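Local coordinates for conserved exported protein (Bacteroides fragilis, PDB 3CLW) that is of unknown function but probably hydrolyses O-glycosidic bonds in carbohydrates, at residues A[74-79]-A[90-95]; A[84-89]-A[193-198]; A[393-398]-A[465-470]. One frame throughout, in Å; residues are numbered along the deposited sequence.

Contact 1 (A[74-79]-A[90-95])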
ATOM      1  N   ALA A  74      10.341  -3.715  16.724  1.00 31.20           N
ATOM      2  CA  ALA A  74      10.927  -2.721  17.610  1.00 31.62           C
ATOM      3  C   ALA A  74      11.058  -3.358  18.984  1.00 32.28           C
ATOM      4  O   ALA A  74      11.534  -2.722  19.927  1.00 33.16           O
ATOM      5  CB  ALA A  74      10.030  -1.472  17.657  1.00 31.02           C
ATOM      6  N   GLY A  75      10.616  -4.619  19.094  1.00 32.18           N
ATOM      7  CA  GLY A  75      10.831  -5.419  20.289  1.00 31.05           C
ATOM      8  C   GLY A  75       9.818  -5.233  21.401  1.00 32.06           C
ATOM      9  O   GLY A  75      10.117  -5.463  22.570  1.00 31.47           O
ATOM     10  N   SER A  76       8.612  -4.818  21.064  1.00 32.19           N
ATOM     11  CA  SER A  76       7.586  -4.756  22.075  1.00 33.40           C
ATOM     12  C   SER A  76       7.278  -6.171  22.634  1.00 34.08           C
ATOM     13  O   SER A  76       6.724  -6.308  23.708  1.00 34.59           O
ATOM     14  CB  SER A  76       6.322  -4.108  21.515  1.00 33.08           C
ATOM     15  OG  SER A  76       5.909  -4.728  20.327  1.00 34.53           O
ATOM     16  N   TYR A  77       7.675  -7.208  21.911  1.00 34.31           N
ATOM     17  CA  TYR A  77       7.545  -8.569  22.404  1.00 34.73           C
ATOM     18  C   TYR A  77       8.576  -8.888  23.495  1.00 34.97           C
ATOM     19  O   TYR A  77       8.204  -9.359  24.569  1.00 35.71           O
ATOM     20  CB  TYR A  77       7.615  -9.600  21.261  1.00 34.65           C
ATOM     21  CG  TYR A  77       7.614 -11.032  21.770  1.00 36.81           C
ATOM     22  CD1 TYR A  77       6.413 -11.674  22.075  1.00 35.46           C
ATOM     23  CD2 TYR A  77       8.815 -11.735  21.973  1.00 35.22           C
ATOM     24  CE1 TYR A  77       6.387 -12.980  22.545  1.00 34.50           C
ATOM     25  CE2 TYR A  77       8.803 -13.025  22.454  1.00 37.38           C
ATOM     26  CZ  TYR A  77       7.567 -13.657  22.744  1.00 37.83           C
ATOM     27  OH  TYR A  77       7.521 -14.986  23.222  1.00 39.07           O
ATOM     28  N   GLU A  78       9.871  -8.674  23.237  1.00 35.28           N
ATOM     29  CA  GLU A  78      10.889  -8.860  24.302  1.00 35.31           C
ATOM     30  C   GLU A  78      10.616  -7.950  25.522  1.00 35.47           C
ATOM     31  O   GLU A  78      10.951  -8.304  26.631  1.00 35.98           O
ATOM     32  CB  GLU A  78      12.313  -8.555  23.798  1.00 35.36           C
ATOM     33  CG  GLU A  78      12.901  -9.547  22.805  1.00 35.69           C
ATOM     34  CD  GLU A  78      12.570  -9.195  21.355  1.00 38.35           C
ATOM     35  OE1 GLU A  78      11.604  -8.408  21.123  1.00 38.74           O
ATOM     36  OE2 GLU A  78      13.285  -9.703  20.451  1.00 38.30           O
ATOM     37  N   ASN A  79      10.032  -6.775  25.289  1.00 35.33           N
ATOM     38  CA  ASN A  79       9.879  -5.746  26.314  1.00 36.12           C
ATOM     39  C   ASN A  79       8.480  -5.800  26.907  1.00 36.67           C
ATOM     40  O   ASN A  79       8.043  -4.848  27.534  1.00 36.53           O
ATOM     41  CB  ASN A  79      10.087  -4.355  25.688  1.00 35.47           C
ATOM     42  CG  ASN A  79      10.298  -3.259  26.720  1.00 34.04           C
ATOM     43  OD1 ASN A  79      11.006  -3.434  27.694  1.00 34.37           O
ATOM     44  ND2 ASN A  79       9.752  -2.102  26.452  1.00 31.12           N
ATOM     45  N   ASN A  90      -0.031  -7.897  18.154  1.00 35.14           N
ATOM     46  CA  ASN A  90       0.568  -6.684  17.606  1.00 34.42           C
ATOM     47  C   ASN A  90       1.959  -6.370  18.133  1.00 34.34           C
ATOM     48  O   ASN A  90       2.542  -5.351  17.755  1.00 34.68           O
ATOM     49  CB  ASN A  90      -0.358  -5.501  17.838  1.00 34.53           C
ATOM     50  CG  ASN A  90      -1.674  -5.640  17.098  1.00 33.82           C
ATOM     51  OD1 ASN A  90      -1.886  -6.584  16.363  1.00 31.00           O
ATOM     52  ND2 ASN A  90      -2.552  -4.699  17.298  1.00 35.54           N
ATOM     53  N   ARG A  91       2.472  -7.245  18.997  1.00 33.57           N
ATOM     54  CA  ARG A  91       3.842  -7.167  19.498  1.00 33.87           C
ATOM     55  C   ARG A  91       4.800  -7.689  18.439  1.00 33.99           C
ATOM     56  O   ARG A  91       4.437  -8.568  17.643  1.00 33.91           O
ATOM     57  CB  ARG A  91       3.990  -8.008  20.775  1.00 33.88           C
ATOM     58  CG  ARG A  91       3.496  -7.285  22.022  1.00 35.20           C
ATOM     59  CD  ARG A  91       3.356  -8.242  23.206  1.00 34.23           C
ATOM     60  NE  ARG A  91       2.538  -7.631  24.243  1.00 35.49           N
ATOM     61  CZ  ARG A  91       1.698  -8.301  25.038  1.00 35.89           C
ATOM     62  NH1 ARG A  91       1.523  -9.630  24.944  1.00 31.98           N
ATOM     63  NH2 ARG A  91       1.022  -7.621  25.923  1.00 29.80           N
ATOM     64  N   THR A  92       6.016  -7.144  18.429  1.00 33.82           N
ATOM     65  CA  THR A  92       7.050  -7.545  17.464  1.00 32.87           C
ATOM     66  C   THR A  92       8.331  -7.901  18.188  1.00 32.83           C
ATOM     67  O   THR A  92       8.655  -7.285  19.215  1.00 33.57           O
ATOM     68  CB  THR A  92       7.382  -6.396  16.426  1.00 32.92           C
ATOM     69  OG1 THR A  92       8.016  -5.287  17.094  1.00 32.81           O
ATOM     70  CG2 THR A  92       6.134  -5.875  15.757  1.00 31.46           C
ATOM     71  N   GLU A  93       9.072  -8.866  17.666  1.00 31.02           N
ATOM     72  CA  GLU A  93      10.426  -9.055  18.108  1.00 32.30           C
ATOM     73  C   GLU A  93      11.358  -7.948  17.566  1.00 32.69           C
ATOM     74  O   GLU A  93      10.944  -7.117  16.764  1.00 33.79           O
ATOM     75  CB  GLU A  93      10.944 -10.424  17.659  1.00 31.68           C
ATOM     76  CG  GLU A  93      10.129 -11.584  18.227  1.00 33.02           C
ATOM     77  CD  GLU A  93      10.596 -12.896  17.700  1.00 33.21           C
ATOM     78  OE1 GLU A  93      10.320 -13.198  16.526  1.00 33.42           O
ATOM     79  OE2 GLU A  93      11.284 -13.600  18.460  1.00 36.55           O
ATOM     80  N   CYS A  94      12.599  -7.918  18.035  1.00 31.98           N
ATOM     81  CA  CYS A  94      13.582  -6.994  17.482  1.00 31.78           C
ATOM     82  C   CYS A  94      14.857  -7.782  17.215  1.00 31.20           C
ATOM     83  O   CYS A  94      15.353  -8.493  18.106  1.00 30.88           O
ATOM     84  CB  CYS A  94      13.854  -5.794  18.434  1.00 30.84           C
ATOM     85  SG  CYS A  94      14.856  -4.480  17.696  1.00 31.77           S
ATOM     86  N   PHE A  95      15.410  -7.634  16.010  1.00 31.32           N
ATOM     87  CA  PHE A  95      16.715  -8.259  15.707  1.00 31.93           C
ATOM     88  C   PHE A  95      17.836  -7.799  16.661  1.00 32.55           C
ATOM     89  O   PHE A  95      18.745  -8.573  16.960  1.00 33.49           O
ATOM     90  CB  PHE A  95      17.160  -7.996  14.255  1.00 31.95           C
ATOM     91  CG  PHE A  95      16.210  -8.537  13.200  1.00 30.90           C
ATOM     92  CD1 PHE A  95      15.756  -9.845  13.257  1.00 29.09           C
ATOM     93  CD2 PHE A  95      15.776  -7.718  12.155  1.00 31.09           C
ATOM     94  CE1 PHE A  95      14.896 -10.344  12.247  1.00 30.48           C
ATOM     95  CE2 PHE A  95      14.910  -8.203  11.150  1.00 30.30           C
ATOM     96  CZ  PHE A  95      14.466  -9.507  11.209  1.00 27.93           C
TER

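Contact 2 (A[84-89]-A[193-198])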
ATOM      1  N   GLU A  84       3.857  -1.707  27.584  1.00 39.25           N
ATOM      2  CA  GLU A  84       4.068  -1.966  26.155  1.00 38.91           C
ATOM      3  C   GLU A  84       2.762  -2.221  25.406  1.00 38.97           C
ATOM      4  O   GLU A  84       1.675  -2.065  25.969  1.00 38.87           O
ATOM      5  CB  GLU A  84       5.006  -3.164  25.993  1.00 39.08           C
ATOM      6  CG  GLU A  84       6.481  -2.794  25.903  1.00 38.63           C
ATOM      7  CD  GLU A  84       6.864  -2.141  24.549  1.00 36.91           C
ATOM      8  OE1 GLU A  84       5.980  -1.897  23.708  1.00 33.77           O
ATOM      9  OE2 GLU A  84       8.058  -1.853  24.333  1.00 39.12           O
ATOM     10  N   VAL A  85       2.872  -2.597  24.131  1.00 38.47           N
ATOM     11  CA  VAL A  85       1.726  -3.068  23.346  1.00 37.84           C
ATOM     12  C   VAL A  85       0.927  -4.061  24.192  1.00 38.27           C
ATOM     13  O   VAL A  85       1.494  -4.993  24.801  1.00 38.00           O
ATOM     14  CB  VAL A  85       2.202  -3.730  22.016  1.00 38.15           C
ATOM     15  CG1 VAL A  85       1.028  -4.268  21.183  1.00 35.74           C
ATOM     16  CG2 VAL A  85       3.029  -2.723  21.199  1.00 38.21           C
ATOM     17  N   ASP A  86      -0.385  -3.849  24.241  1.00 39.01           N
ATOM     18  CA  ASP A  86      -1.242  -4.524  25.232  1.00 39.79           C
ATOM     19  C   ASP A  86      -1.854  -5.864  24.786  1.00 40.37           C
ATOM     20  O   ASP A  86      -2.714  -6.414  25.474  1.00 41.71           O
ATOM     21  CB  ASP A  86      -2.330  -3.562  25.761  1.00 39.18           C
ATOM     22  CG  ASP A  86      -3.323  -3.120  24.691  1.00 40.20           C
ATOM     23  OD1 ASP A  86      -3.468  -3.772  23.637  1.00 41.83           O
ATOM     24  OD2 ASP A  86      -3.989  -2.089  24.907  1.00 41.21           O
ATOM     25  N   ASN A  87      -1.404  -6.397  23.654  1.00 40.09           N
ATOM     26  CA  ASN A  87      -1.966  -7.627  23.134  1.00 39.68           C
ATOM     27  C   ASN A  87      -0.898  -8.404  22.367  1.00 39.49           C
ATOM     28  O   ASN A  87       0.143  -7.844  21.942  1.00 39.30           O
ATOM     29  CB  ASN A  87      -3.156  -7.307  22.221  1.00 39.52           C
ATOM     30  CG  ASN A  87      -2.735  -6.577  20.981  1.00 40.09           C
ATOM     31  OD1 ASN A  87      -2.302  -7.202  20.016  1.00 38.19           O
ATOM     32  ND2 ASN A  87      -2.837  -5.238  20.997  1.00 38.18           N
ATOM     33  N   SER A  88      -1.167  -9.692  22.178  1.00 37.83           N
ATOM     34  CA  SER A  88      -0.173 -10.603  21.649  1.00 36.09           C
ATOM     35  C   SER A  88      -0.071 -10.592  20.133  1.00 35.29           C
ATOM     36  O   SER A  88       0.969 -10.972  19.591  1.00 34.76           O
ATOM     37  CB  SER A  88      -0.400 -12.022  22.173  1.00 35.94           C
ATOM     38  OG  SER A  88      -1.621 -12.530  21.697  1.00 36.34           O
ATOM     39  N   TRP A  89      -1.131 -10.172  19.447  1.00 34.74           N
ATOM     40  CA  TRP A  89      -1.097 -10.083  17.986  1.00 34.94           C
ATOM     41  C   TRP A  89      -0.072  -9.047  17.473  1.00 35.15           C
ATOM     42  O   TRP A  89       0.630  -9.274  16.485  1.00 34.31           O
ATOM     43  CB  TRP A  89      -2.466  -9.669  17.472  1.00 34.89           C
ATOM     44  CG  TRP A  89      -3.488 -10.767  17.345  1.00 36.02           C
ATOM     45  CD1 TRP A  89      -4.618 -10.939  18.113  1.00 34.21           C
ATOM     46  CD2 TRP A  89      -3.497 -11.818  16.369  1.00 35.33           C
ATOM     47  NE1 TRP A  89      -5.317 -12.047  17.675  1.00 35.84           N
ATOM     48  CE2 TRP A  89      -4.659 -12.598  16.605  1.00 35.32           C
ATOM     49  CE3 TRP A  89      -2.630 -12.184  15.317  1.00 34.76           C
ATOM     50  CZ2 TRP A  89      -4.980 -13.708  15.820  1.00 34.04           C
ATOM     51  CZ3 TRP A  89      -2.953 -13.278  14.538  1.00 33.41           C
ATOM     52  CH2 TRP A  89      -4.115 -14.032  14.797  1.00 34.07           C
ATOM     53  N   ALA A 193      -1.428   8.125  23.053  1.00 43.41           N
ATOM     54  CA  ALA A 193      -2.779   7.720  23.481  1.00 44.55           C
ATOM     55  C   ALA A 193      -3.203   6.261  23.105  1.00 44.72           C
ATOM     56  O   ALA A 193      -4.374   5.883  23.294  1.00 44.75           O
ATOM     57  CB  ALA A 193      -3.816   8.721  22.929  1.00 44.89           C
ATOM     58  N   ASN A 194      -2.271   5.455  22.591  1.00 44.02           N
ATOM     59  CA  ASN A 194      -2.625   4.184  21.953  1.00 44.00           C
ATOM     60  C   ASN A 194      -1.616   3.110  22.340  1.00 43.58           C
ATOM     61  O   ASN A 194      -0.441   3.223  22.028  1.00 44.36           O
ATOM     62  CB  ASN A 194      -2.685   4.407  20.421  1.00 44.34           C
ATOM     63  CG  ASN A 194      -2.994   3.117  19.607  1.00 44.05           C
ATOM     64  OD1 ASN A 194      -2.800   2.003  20.067  1.00 45.88           O
ATOM     65  ND2 ASN A 194      -3.446   3.302  18.376  1.00 41.92           N
ATOM     66  N   SER A 195      -2.059   2.083  23.056  1.00 42.71           N
ATOM     67  CA  SER A 195      -1.161   1.012  23.450  1.00 41.05           C
ATOM     68  C   SER A 195      -1.538  -0.293  22.752  1.00 39.48           C
ATOM     69  O   SER A 195      -1.052  -1.358  23.120  1.00 37.98           O
ATOM     70  CB  SER A 195      -1.198   0.823  24.964  1.00 42.22           C
ATOM     71  OG  SER A 195      -2.517   0.500  25.347  1.00 44.50           O
ATOM     72  N   PHE A 196      -2.399  -0.188  21.744  1.00 38.44           N
ATOM     73  CA  PHE A 196      -2.837  -1.345  20.934  1.00 39.14           C
ATOM     74  C   PHE A 196      -1.734  -1.808  19.952  1.00 38.81           C
ATOM     75  O   PHE A 196      -1.816  -2.865  19.343  1.00 39.69           O
ATOM     76  CB  PHE A 196      -4.160  -0.956  20.207  1.00 39.11           C
ATOM     77  CG  PHE A 196      -4.726  -2.024  19.280  1.00 40.12           C
ATOM     78  CD1 PHE A 196      -5.239  -3.223  19.788  1.00 43.28           C
ATOM     79  CD2 PHE A 196      -4.779  -1.806  17.899  1.00 43.12           C
ATOM     80  CE1 PHE A 196      -5.766  -4.214  18.923  1.00 42.80           C
ATOM     81  CE2 PHE A 196      -5.307  -2.777  17.032  1.00 43.40           C
ATOM     82  CZ  PHE A 196      -5.802  -3.983  17.554  1.00 41.23           C
ATOM     83  N   GLN A 197      -0.658  -1.032  19.868  1.00 38.98           N
ATOM     84  CA  GLN A 197       0.190  -0.980  18.688  1.00 38.82           C
ATOM     85  C   GLN A 197       1.439  -0.125  18.947  1.00 38.15           C
ATOM     86  O   GLN A 197       1.358   0.884  19.645  1.00 37.98           O
ATOM     87  CB  GLN A 197      -0.616  -0.276  17.595  1.00 38.53           C
ATOM     88  CG  GLN A 197      -0.120  -0.541  16.287  1.00 39.97           C
ATOM     89  CD  GLN A 197      -0.555   0.492  15.265  1.00 37.73           C
ATOM     90  OE1 GLN A 197      -1.719   0.851  15.176  1.00 32.77           O
ATOM     91  NE2 GLN A 197       0.383   0.891  14.424  1.00 33.09           N
ATOM     92  N   GLU A 198       2.563  -0.510  18.337  1.00 37.71           N
ATOM     93  CA  GLU A 198       3.773   0.316  18.269  1.00 37.03           C
ATOM     94  C   GLU A 198       3.537   1.613  17.486  1.00 36.39           C
ATOM     95  O   GLU A 198       2.798   1.636  16.502  1.00 36.13           O
ATOM     96  CB  GLU A 198       4.907  -0.457  17.598  1.00 37.44           C
ATOM     97  CG  GLU A 198       5.314  -1.737  18.315  1.00 37.01           C
ATOM     98  CD  GLU A 198       6.417  -2.509  17.613  1.00 37.41           C
ATOM     99  OE1 GLU A 198       6.986  -3.432  18.260  1.00 37.36           O
ATOM    100  OE2 GLU A 198       6.726  -2.206  16.423  1.00 36.05           O
TER

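Contact 3 (A[393-398]-A[465-470])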
ATOM      1  N   LEU A 393      -9.963  -8.089  -2.665  1.00 32.71           N
ATOM      2  CA  LEU A 393      -8.814  -8.760  -3.241  1.00 32.94           C
ATOM      3  C   LEU A 393      -8.946  -8.732  -4.753  1.00 33.15           C
ATOM      4  O   LEU A 393      -8.019  -8.374  -5.459  1.00 33.58           O
ATOM      5  CB  LEU A 393      -8.654 -10.206  -2.716  1.00 33.41           C
ATOM      6  CG  LEU A 393      -7.377 -10.958  -3.154  1.00 33.27           C
ATOM      7  CD1 LEU A 393      -6.986 -12.064  -2.179  1.00 33.81           C
ATOM      8  CD2 LEU A 393      -7.553 -11.577  -4.530  1.00 34.16           C
ATOM      9  N   TRP A 394     -10.113  -9.116  -5.247  1.00 32.90           N
ATOM     10  CA  TRP A 394     -10.331  -9.233  -6.685  1.00 32.85           C
ATOM     11  C   TRP A 394     -10.340  -7.888  -7.450  1.00 32.81           C
ATOM     12  O   TRP A 394      -9.814  -7.781  -8.568  1.00 33.40           O
ATOM     13  CB  TRP A 394     -11.547 -10.136  -6.940  1.00 31.42           C
ATOM     14  CG  TRP A 394     -11.292 -11.480  -6.299  1.00 32.59           C
ATOM     15  CD1 TRP A 394     -11.937 -12.020  -5.202  1.00 30.35           C
ATOM     16  CD2 TRP A 394     -10.260 -12.426  -6.663  1.00 29.87           C
ATOM     17  NE1 TRP A 394     -11.390 -13.254  -4.918  1.00 32.62           N
ATOM     18  CE2 TRP A 394     -10.349 -13.507  -5.773  1.00 29.31           C
ATOM     19  CE3 TRP A 394      -9.259 -12.448  -7.661  1.00 30.13           C
ATOM     20  CZ2 TRP A 394      -9.499 -14.621  -5.857  1.00 31.50           C
ATOM     21  CZ3 TRP A 394      -8.414 -13.517  -7.731  1.00 30.19           C
ATOM     22  CH2 TRP A 394      -8.527 -14.601  -6.826  1.00 32.03           C
ATOM     23  N   THR A 395     -10.874  -6.851  -6.835  1.00 33.54           N
ATOM     24  CA  THR A 395     -10.884  -5.545  -7.498  1.00 33.79           C
ATOM     25  C   THR A 395      -9.481  -4.937  -7.525  1.00 34.40           C
ATOM     26  O   THR A 395      -9.133  -4.251  -8.491  1.00 34.55           O
ATOM     27  CB  THR A 395     -11.884  -4.556  -6.876  1.00 33.73           C
ATOM     28  OG1 THR A 395     -11.552  -4.323  -5.502  1.00 32.28           O
ATOM     29  CG2 THR A 395     -13.315  -5.108  -6.981  1.00 34.02           C
ATOM     30  N   THR A 396      -8.681  -5.206  -6.491  1.00 34.57           N
ATOM     31  CA  THR A 396      -7.250  -4.833  -6.523  1.00 35.31           C
ATOM     32  C   THR A 396      -6.556  -5.573  -7.662  1.00 34.22           C
ATOM     33  O   THR A 396      -5.821  -4.975  -8.451  1.00 34.18           O
ATOM     34  CB  THR A 396      -6.514  -5.142  -5.203  1.00 35.22           C
ATOM     35  OG1 THR A 396      -7.152  -4.454  -4.131  1.00 36.89           O
ATOM     36  CG2 THR A 396      -5.063  -4.688  -5.264  1.00 36.31           C
ATOM     37  N   ALA A 397      -6.826  -6.868  -7.751  1.00 33.74           N
ATOM     38  CA  ALA A 397      -6.246  -7.723  -8.791  1.00 33.45           C
ATOM     39  C   ALA A 397      -6.540  -7.250 -10.214  1.00 33.06           C
ATOM     40  O   ALA A 397      -5.712  -7.436 -11.079  1.00 33.85           O
ATOM     41  CB  ALA A 397      -6.678  -9.214  -8.588  1.00 32.46           C
ATOM     42  N   ASN A 398      -7.709  -6.644 -10.449  1.00 33.33           N
ATOM     43  CA  ASN A 398      -8.040  -6.048 -11.747  1.00 33.67           C
ATOM     44  C   ASN A 398      -6.895  -5.132 -12.164  1.00 34.27           C
ATOM     45  O   ASN A 398      -6.523  -5.053 -13.330  1.00 34.25           O
ATOM     46  CB  ASN A 398      -9.339  -5.211 -11.657  1.00 33.38           C
ATOM     47  CG  ASN A 398     -10.601  -6.035 -11.952  1.00 35.44           C
ATOM     48  OD1 ASN A 398     -10.996  -6.235 -13.129  1.00 37.02           O
ATOM     49  ND2 ASN A 398     -11.245  -6.501 -10.896  1.00 29.83           N
ATOM     50  N   TYR A 465     -11.548  -9.551 -18.173  1.00 41.41           N
ATOM     51  CA  TYR A 465     -11.537 -10.140 -16.831  1.00 40.74           C
ATOM     52  C   TYR A 465     -12.439  -9.303 -15.951  1.00 41.17           C
ATOM     53  O   TYR A 465     -12.310  -8.079 -15.918  1.00 42.44           O
ATOM     54  CB  TYR A 465     -10.119 -10.166 -16.294  1.00 40.02           C
ATOM     55  CG  TYR A 465      -9.149 -10.879 -17.196  1.00 38.86           C
ATOM     56  CD1 TYR A 465      -8.875 -12.248 -17.023  1.00 40.21           C
ATOM     57  CD2 TYR A 465      -8.496 -10.203 -18.235  1.00 37.91           C
ATOM     58  CE1 TYR A 465      -7.959 -12.911 -17.870  1.00 38.47           C
ATOM     59  CE2 TYR A 465      -7.583 -10.857 -19.068  1.00 36.71           C
ATOM     60  CZ  TYR A 465      -7.332 -12.207 -18.893  1.00 38.44           C
ATOM     61  OH  TYR A 465      -6.426 -12.861 -19.719  1.00 38.89           O
ATOM     62  N   LEU A 466     -13.349  -9.958 -15.237  1.00 40.66           N
ATOM     63  CA  LEU A 466     -14.504  -9.298 -14.637  1.00 39.95           C
ATOM     64  C   LEU A 466     -14.746  -9.688 -13.179  1.00 39.81           C
ATOM     65  O   LEU A 466     -14.781 -10.889 -12.852  1.00 38.83           O
ATOM     66  CB  LEU A 466     -15.744  -9.645 -15.461  1.00 40.12           C
ATOM     67  CG  LEU A 466     -17.029  -8.837 -15.370  1.00 40.79           C
ATOM     68  CD1 LEU A 466     -16.752  -7.395 -15.735  1.00 42.64           C
ATOM     69  CD2 LEU A 466     -18.058  -9.402 -16.325  1.00 39.42           C
ATOM     70  N   THR A 467     -14.892  -8.657 -12.331  1.00 39.31           N
ATOM     71  CA  THR A 467     -15.253  -8.784 -10.917  1.00 39.71           C
ATOM     72  C   THR A 467     -16.625  -8.135 -10.644  1.00 40.30           C
ATOM     73  O   THR A 467     -16.847  -6.959 -10.913  1.00 39.65           O
ATOM     74  CB  THR A 467     -14.187  -8.143  -9.986  1.00 39.61           C
ATOM     75  OG1 THR A 467     -12.915  -8.735 -10.235  1.00 39.24           O
ATOM     76  CG2 THR A 467     -14.539  -8.359  -8.508  1.00 39.15           C
ATOM     77  N   THR A 468     -17.548  -8.932 -10.127  1.00 40.86           N
ATOM     78  CA  THR A 468     -18.870  -8.456  -9.788  1.00 41.20           C
ATOM     79  C   THR A 468     -19.274  -9.062  -8.446  1.00 41.69           C
ATOM     80  O   THR A 468     -18.461  -9.723  -7.769  1.00 41.33           O
ATOM     81  CB  THR A 468     -19.920  -8.905 -10.833  1.00 41.40           C
ATOM     82  OG1 THR A 468     -20.028 -10.331 -10.797  1.00 41.44           O
ATOM     83  CG2 THR A 468     -19.541  -8.459 -12.216  1.00 41.79           C
ATOM     84  N   ILE A 469     -20.532  -8.838  -8.070  1.00 42.24           N
ATOM     85  CA  ILE A 469     -21.126  -9.526  -6.918  1.00 43.36           C
ATOM     86  C   ILE A 469     -20.996 -11.052  -7.035  1.00 43.28           C
ATOM     87  O   ILE A 469     -20.841 -11.714  -6.036  1.00 44.28           O
ATOM     88  CB  ILE A 469     -22.624  -9.070  -6.649  1.00 42.69           C
ATOM     89  CG1 ILE A 469     -23.118  -9.606  -5.313  1.00 43.37           C
ATOM     90  CG2 ILE A 469     -23.548  -9.516  -7.760  1.00 44.01           C
ATOM     91  CD1 ILE A 469     -24.507  -9.135  -4.909  1.00 44.57           C
ATOM     92  N   ASP A 470     -21.016 -11.581  -8.254  1.00 44.02           N
ATOM     93  CA  ASP A 470     -20.932 -13.022  -8.521  1.00 45.54           C
ATOM     94  C   ASP A 470     -19.547 -13.556  -8.953  1.00 45.19           C
ATOM     95  O   ASP A 470     -19.312 -14.767  -8.935  1.00 45.20           O
ATOM     96  CB  ASP A 470     -21.875 -13.350  -9.690  1.00 46.74           C
ATOM     97  CG  ASP A 470     -23.331 -13.194  -9.340  1.00 50.62           C
ATOM     98  OD1 ASP A 470     -23.741 -13.554  -8.197  1.00 56.02           O
ATOM     99  OD2 ASP A 470     -24.069 -12.687 -10.215  1.00 55.79           O
TER

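Contact 1 (A[74-79]-A[90-95])
The Tyr77 ring and the Glu93 carboxylate are flat groups standing side by side and pointing the same way, with planes 83° apart. Glu93 CG approaches the ring obliquely at Tyr77 CD2, 4.0 Å away. The Glu93 carboxylate goes on to Gln107 N. The guanidinium of Arg91 has Ser76 O lying obliquely to it, and its NE bonds to Val85 O. Both segments belong to one long loop after strand 68-71 of the TIM-barrel family region, and the loop folds back on itself here.

Another flat group is the Glu78 carboxylate, which receives Cys94 N at OE2 over 3.1 Å. The bond is almost straight, 174° at the hydrogen, and comes from the syn side of the oxygen, near the carboxylate plane. A bend at chi2 (89°) brings the acid back to the chain of 90-95. Lys106 makes a salt bridge to the same oxygen, which should help keep Glu78 ionised.

Thr92 is gripped on several sides. Its OG1 accepts Ala74 N at 2.8 Å and, weakly, Gly75 N. Its backbone N donates to Ser76 OG at 3.1 Å. Glu198 OE1 probably bonds to Ser76 OG; its approach to Thr92 OG1 is unusually short and the detail is doubtful. Gly75 has a positive phi, and Cys94 CB packs on its backbone. Gly75 CA makes a CA-H...O contact with Thr92 O at 3.1 Å. That carbonyl oxygen also accepts Tyr77 N at 2.9 Å, with the nitrogen above the carbonyl plane.

Contact 2 (A[84-89]-A[193-198])
Asp86 meets Ser195 with both its backbone and its side chain. From CB, which lies 3.7 Å from Ser195 O, the side chain reaches toward Ser195 at its end. Its CG sits between the backbone N and the carbonyl carbon (chi1 65°), which brings the carboxylate up to Ser195. At the tip, OD2 accepts the Ser195 hydroxyl, OG to OD2 3.0 Å, from above the carboxylate plane. The other oxygen, OD1, comes near Phe196 CA and accepts Asn87 ND2 at 3.1 Å, nearly along its C-O axis. In the backbone, Asp86 N donates to Ser195 O over 2.8 Å.

The contact joins two loops of the TIM-barrel family region, one after strand 68-71 and one after strand 178-182. Neither segment is regular strand or helix, and one backbone bond joins them.

Asn87 ND2 has a second acceptor, Phe196 O, at 3.1 Å. Both acceptors lie close to the amide plane of Asn87, which fixes the rotation of the group. The amide meets the Phe196 ring at a slant, 3.4 Å from Asn87 ND2 to Phe196 CD1, with the two planes 39° apart. Phe196 O takes a further bond from Asn90 ND2, and Asn87 OD1 accepts Asn90 N. On the buried side, Val85 CG2 packs against Glu198 CG at 3.8 Å. Within 193-198, Asn194 OD1 accepts Phe196 N, an Asx turn that shapes the chain just where it meets Asp86.

The amide and hydroxyl hydrogens directed at Asp86 imply a carboxylate probably stabilised in its charged form, although it lies at an exposed edge.

Contact 3 (A[393-398]-A[465-470])
Thr467 points its side chain at helix 393-398 and divides it between two kinds of neighbour. Its hydroxyl faces Asn398 and its methyl faces Trp394 and Thr395. With OG1 beside the backbone N and CG2 anti to it (chi1 -57°), the two branches separate cleanly. Asn398 and Thr467 approach at a slant, and Asn398 ND2 donates to Thr467 OG1 over 2.9 Å. The hydroxyl oxygen is tilted from the amide plane, and the angle at the hydrogen is 137°, so the bond is bent. The same ND2 also gives a weak bond to Trp394 O, one turn back in the helix. The amide thus bridges a helix carbonyl and the strand hydroxyl.

Thr395 meets Thr467 at about a right angle, methyl to methyl, with 3.8 Å between the two CG2 atoms. Thr467 CG2 is equally near Trp394 CB.

Here helix 391-400 lies against strand 461-467 of the antiparallel beta region beside the barrel, consistent with the barrel-plus-beta-domain build of family 30 glycoside hydrolases. The short axes run roughly antiparallel, at 148°, and come within 8.6 Å of each other. Strand 490-495 pairs with strand 461-467 and meets the helix too, since Thr395 and Asn398 both touch Val491.

The indole of Trp394 leads away from the strand. Leu393 CD2 sits over the centre of one of its faces, 3.4 Å above the plane. Trp394 NE1 bonds to Thr389 OG1. The Thr395 hydroxyl bonds to Gly335 O in helix 328-347. At the far end of the strand segment, the Tyr465 ring turns from the helix and meets the rings of Phe402 and Tyr475.

Contacts 1 and 2 are neighbours, with centres 11 Å apart, and their segments alternate along the chain. Segments 74-79, 84-89 and 90-95 share the long loop after strand 68-71, while 193-198 comes from the loop after strand 178-182. The two contacts touch through Glu198, which probably bonds to Ser76 and Thr92, so the two loops meet there, though the Thr92 distance is doubtfully short. Contact 3 comes later in the chain and stands apart. Its centre is 37 Å from that of contact 1 and 34 Å from that of contact 2. It joins helix 391-400 to the later antiparallel strands, whereas the first two join loops of the barrel region.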